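Local atomic coordinates of flagellar brake protein YcgR (PDB entry 5Y6H), a protein that acts as a flagellar brake, slowing the motor and reducing swimming and swarming when bound to cyclic di-GMP. Residues I28-L39 with A64-A75. Sequence-based numbering, arbitrary orientation.
Sequences IPLRLSWNGGQL and AVLKAQHITITA
V65 lays its CG2 methyl over one face of the W34 indole, the two side chains crossing at about a right angle; as modelled the methyl sits too close to the ring, so the detail of this CH-pi contact is doubtful. A64 CB comes in obliquely, 3.6 Å from W34 NE1, and A68 CB meets W34 CB at 3.8 Å. With chi1 at 64°, CG of W34 sits between its own backbone N and carbonyl carbon, which folds the ring back over the hairpin so that G37 O and Q38 N lie against the opposite face. Replacing the indole of W34 by the methyl of an alanine is likely to open a gap between the hairpin turn and helix 59-67, leaving A64 CB and one side of V65 without the ring. Beyond the tryptophan, strands 30-34 and 71-75 run antiparallel. R31 with T74 and S33 with T72 are hydrogen-bonded pairs, R31 N to T74 O and S33 N to T72 O both 2.8 Å, with T74 N to R31 O and T72 N to S33 O in return; L32 and I73 form the non-hydrogen-bonded pair between them. On the face carrying L32 and I73, L32 CD1 lies beside I73 CG1 at 3.9 Å, while A75 CB touches L30 CD2 at 3.6 Å. On the face of R31, S33, T72 and T74 a water joins R31 O, S33 OG and T74 OG1; a second links N35 N to H70 O. In this PilZN domain, strand 30-34 lies between 37-47 and 71-77 in the antiparallel sheet, with L89 against L32, V65 and I71, and L23 of helix 13-26 against I28, L30 and A75.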
loop_
_atom_site.group_PDB
_atom_site.type_symbol
_atom_site.label_atom_id
_atom_site.label_comp_id
_atom_site.label_asym_id
_atom_site.label_seq_id
_atom_site.Cartn_x
_atom_site.Cartn_y
_atom_site.Cartn_z
ATOM N N ILE A 28 7.259 -7.067 -4.526
ATOM C CA ILE A 28 7.183 -7.929 -3.350
ATOM C C ILE A 28 5.766 -7.876 -2.788
ATOM O O ILE A 28 5.012 -6.940 -3.099
ATOM C CB ILE A 28 8.222 -7.524 -2.293
ATOM C CG1 ILE A 28 8.006 -6.082 -1.840
ATOM C CG2 ILE A 28 9.629 -7.747 -2.818
ATOM C CD1 ILE A 28 8.780 -5.736 -0.572
ATOM N N PRO A 29 5.356 -8.846 -1.969
ATOM C CA PRO A 29 3.993 -8.817 -1.429
ATOM C C PRO A 29 3.787 -7.651 -0.477
ATOM O O PRO A 29 4.712 -7.188 0.195
ATOM C CB PRO A 29 3.869 -10.157 -0.690
ATOM C CG PRO A 29 4.982 -11.002 -1.202
ATOM C CD PRO A 29 6.080 -10.064 -1.566
ATOM N N LEU A 30 2.550 -7.171 -0.438
ATOM C CA LEU A 30 2.122 -6.172 0.526
ATOM C C LEU A 30 1.189 -6.827 1.534
ATOM O O LEU A 30 0.539 -7.832 1.235
ATOM C CB LEU A 30 1.378 -5.015 -0.152
ATOM C CG LEU A 30 1.974 -4.295 -1.360
ATOM C CD1 LEU A 30 1.059 -3.149 -1.765
ATOM C CD2 LEU A 30 3.377 -3.786 -1.084
ATOM N N ARG A 31 1.123 -6.252 2.729
ATOM C CA ARG A 31 0.083 -6.589 3.691
ATOM C C ARG A 31 -0.791 -5.364 3.915
ATOM O O ARG A 31 -0.282 -4.289 4.248
ATOM C CB ARG A 31 0.672 -7.070 5.020
ATOM C CG ARG A 31 -0.379 -7.272 6.108
ATOM C CD ARG A 31 0.239 -7.744 7.411
ATOM N NE ARG A 31 1.035 -8.953 7.230
ATOM C CZ ARG A 31 1.954 -9.375 8.091
ATOM N NH1 ARG A 31 2.635 -10.488 7.846
ATOM N NH2 ARG A 31 2.193 -8.687 9.198
ATOM N N LEU A 32 -2.097 -5.527 3.709
ATOM C CA LEU A 32 -3.086 -4.506 4.035
ATOM C C LEU A 32 -3.724 -4.886 5.361
ATOM O O LEU A 32 -4.281 -5.981 5.491
ATOM C CB LEU A 32 -4.158 -4.394 2.949
ATOM C CG LEU A 32 -3.949 -3.498 1.722
ATOM C CD1 LEU A 32 -2.544 -3.625 1.142
ATOM C CD2 LEU A 32 -4.998 -3.816 0.659
ATOM N N SER A 33 -3.643 -3.994 6.342
ATOM C CA SER A 33 -4.206 -4.243 7.660
ATOM C C SER A 33 -5.215 -3.160 8.016
ATOM O O SER A 33 -4.996 -1.976 7.740
ATOM C CB SER A 33 -3.109 -4.308 8.727
ATOM O OG SER A 33 -2.166 -5.331 8.443
ATOM N N TRP A 34 -6.324 -3.571 8.629
ATOM C CA TRP A 34 -7.351 -2.646 9.083
ATOM C C TRP A 34 -7.885 -3.121 10.427
ATOM O O TRP A 34 -7.546 -4.204 10.908
ATOM C CB TRP A 34 -8.492 -2.525 8.064
ATOM C CG TRP A 34 -9.255 -3.803 7.863
ATOM C CD1 TRP A 34 -10.463 -4.136 8.410
ATOM C CD2 TRP A 34 -8.860 -4.918 7.058
ATOM N NE1 TRP A 34 -10.842 -5.390 7.992
ATOM C CE2 TRP A 34 -9.873 -5.891 7.162
ATOM C CE3 TRP A 34 -7.744 -5.188 6.262
ATOM C CZ2 TRP A 34 -9.805 -7.111 6.496
ATOM C CZ3 TRP A 34 -7.681 -6.399 5.598
ATOM C CH2 TRP A 34 -8.702 -7.346 5.721
ATOM N N ASN A 35 -8.727 -2.289 11.039
ATOM C CA ASN A 35 -9.371 -2.665 12.289
ATOM C C ASN A 35 -10.329 -3.823 12.039
ATOM O O ASN A 35 -11.493 -3.606 11.688
ATOM C CB ASN A 35 -10.105 -1.468 12.900
ATOM C CG ASN A 35 -10.538 -1.722 14.326
ATOM O OD1 ASN A 35 -9.962 -2.561 15.014
ATOM N ND2 ASN A 35 -11.555 -0.998 14.778
ATOM N N GLY A 36 -9.844 -5.055 12.181
ATOM C CA GLY A 36 -10.684 -6.209 11.926
ATOM C C GLY A 36 -10.047 -7.338 11.136
ATOM O O GLY A 36 -10.568 -8.456 11.150
ATOM N N GLY A 37 -8.944 -7.084 10.441
ATOM C CA GLY A 37 -8.318 -8.156 9.686
ATOM C C GLY A 37 -7.118 -7.676 8.898
ATOM O O GLY A 37 -6.639 -6.553 9.074
ATOM N N GLN A 38 -6.631 -8.565 8.028
ATOM C CA GLN A 38 -5.495 -8.286 7.156
ATOM C C GLN A 38 -5.588 -9.162 5.912
ATOM O O GLN A 38 -6.254 -10.201 5.910
ATOM C CB GLN A 38 -4.156 -8.514 7.870
ATOM C CG GLN A 38 -3.910 -9.946 8.307
ATOM C CD GLN A 38 -2.527 -10.141 8.897
ATOM O OE1 GLN A 38 -1.664 -10.773 8.289
ATOM N NE2 GLN A 38 -2.309 -9.593 10.088
ATOM N N LEU A 39 -4.914 -8.730 4.844
ATOM C CA LEU A 39 -4.845 -9.519 3.619
ATOM C C LEU A 39 -3.524 -9.247 2.913
ATOM O O LEU A 39 -2.842 -8.256 3.185
ATOM C CB LEU A 39 -6.027 -9.230 2.676
ATOM C CG LEU A 39 -6.187 -7.862 1.999
ATOM C CD1 LEU A 39 -5.369 -7.732 0.712
ATOM C CD2 LEU A 39 -7.657 -7.608 1.696
ATOM N N ALA A 64 -14.421 -6.018 3.542
ATOM C CA ALA A 64 -14.061 -5.361 4.797
ATOM C C ALA A 64 -13.124 -4.187 4.554
ATOM O O ALA A 64 -13.296 -3.113 5.144
ATOM C CB ALA A 64 -13.421 -6.368 5.752
ATOM N N VAL A 65 -12.143 -4.387 3.680
ATOM C CA VAL A 65 -11.169 -3.346 3.362
ATOM C C VAL A 65 -11.760 -2.149 2.614
ATOM O O VAL A 65 -11.211 -1.049 2.673
ATOM C CB VAL A 65 -9.993 -3.912 2.541
ATOM C CG1 VAL A 65 -8.976 -2.820 2.251
ATOM C CG2 VAL A 65 -9.344 -5.074 3.278
ATOM N N LEU A 66 -12.870 -2.359 1.912
ATOM C CA LEU A 66 -13.494 -1.278 1.161
ATOM C C LEU A 66 -14.325 -0.351 2.041
ATOM O O LEU A 66 -14.625 0.773 1.621
ATOM C CB LEU A 66 -14.356 -1.862 0.042
ATOM C CG LEU A 66 -13.560 -2.437 -1.131
ATOM C CD1 LEU A 66 -14.402 -3.414 -1.940
ATOM C CD2 LEU A 66 -13.026 -1.319 -2.017
ATOM N N LYS A 67 -14.707 -0.789 3.239
ATOM C CA LYS A 67 -15.449 0.048 4.171
ATOM C C LYS A 67 -14.603 0.511 5.345
ATOM O O LYS A 67 -15.097 1.269 6.186
ATOM C CB LYS A 67 -16.691 -0.689 4.689
ATOM C CG LYS A 67 -16.389 -1.740 5.746
ATOM C CD LYS A 67 -17.666 -2.266 6.387
ATOM C CE LYS A 67 -17.354 -3.147 7.590
ATOM N NZ LYS A 67 -18.535 -3.316 8.484
ATOM N N ALA A 68 -13.348 0.078 5.426
ATOM C CA ALA A 68 -12.469 0.539 6.489
ATOM C C ALA A 68 -12.115 2.009 6.290
ATOM O O ALA A 68 -12.055 2.515 5.165
ATOM C CB ALA A 68 -11.200 -0.310 6.538
ATOM N N GLN A 69 -11.885 2.702 7.401
ATOM C CA GLN A 69 -11.605 4.128 7.336
ATOM C C GLN A 69 -10.135 4.464 7.509
ATOM O O GLN A 69 -9.761 5.630 7.342
ATOM C CB GLN A 69 -12.443 4.873 8.379
ATOM C CG GLN A 69 -13.913 4.680 8.139
ATOM C CD GLN A 69 -14.732 4.902 9.367
ATOM O OE1 GLN A 69 -15.398 5.917 9.481
ATOM N NE2 GLN A 69 -14.701 3.956 10.293
ATOM N N HIS A 70 -9.301 3.484 7.847
ATOM C CA HIS A 70 -7.858 3.634 7.750
ATOM C C HIS A 70 -7.271 2.267 7.442
ATOM O O HIS A 70 -7.702 1.261 8.011
ATOM C CB HIS A 70 -7.249 4.206 9.035
ATOM C CG HIS A 70 -7.499 5.668 9.218
ATOM N ND1 HIS A 70 -8.385 6.161 10.152
ATOM C CD2 HIS A 70 -6.995 6.746 8.572
ATOM C CE1 HIS A 70 -8.405 7.480 10.083
ATOM N NE2 HIS A 70 -7.572 7.860 9.131
ATOM N N ILE A 71 -6.306 2.234 6.528
ATOM C CA ILE A 71 -5.683 0.994 6.076
ATOM C C ILE A 71 -4.175 1.184 6.136
ATOM O O ILE A 71 -3.639 2.109 5.513
ATOM C CB ILE A 71 -6.116 0.609 4.648
ATOM C CG1 ILE A 71 -7.638 0.445 4.554
ATOM C CG2 ILE A 71 -5.410 -0.661 4.200
ATOM C CD1 ILE A 71 -8.356 1.673 4.033
ATOM N N THR A 72 -3.493 0.318 6.882
ATOM C CA THR A 72 -2.040 0.340 6.988
ATOM C C THR A 72 -1.443 -0.652 6.000
ATOM O O THR A 72 -1.850 -1.819 5.959
ATOM C CB THR A 72 -1.588 0.004 8.411
ATOM O OG1 THR A 72 -2.059 1.015 9.309
ATOM C CG2 THR A 72 -0.070 -0.069 8.491
ATOM N N ILE A 73 -0.483 -0.190 5.204
ATOM C CA ILE A 73 0.146 -1.000 4.170
ATOM C C ILE A 73 1.598 -1.231 4.560
ATOM O O ILE A 73 2.330 -0.272 4.842
ATOM C CB ILE A 73 0.024 -0.325 2.792
ATOM C CG1 ILE A 73 -1.458 -0.093 2.466
ATOM C CG2 ILE A 73 0.702 -1.169 1.730
ATOM C CD1 ILE A 73 -1.715 0.633 1.180
ATOM N N THR A 74 2.010 -2.505 4.596
ATOM C CA THR A 74 3.362 -2.896 4.980
ATOM C C THR A 74 3.976 -3.802 3.922
ATOM O O THR A 74 3.280 -4.587 3.272
ATOM C CB THR A 74 3.378 -3.630 6.336
ATOM O OG1 THR A 74 2.428 -4.703 6.307
ATOM C CG2 THR A 74 3.010 -2.662 7.462
ATOM N N ALA A 75 5.294 -3.704 3.772
ATOM C CA ALA A 75 6.033 -4.571 2.867
ATOM C C ALA A 75 7.482 -4.600 3.328
ATOM O O ALA A 75 8.030 -3.567 3.719
ATOM C CB ALA A 75 5.949 -4.094 1.411
HETATM O O HOH W 1 0.017 -3.875 7.199
HETATM O O HOH W 2 -9.100 0.553 10.076
#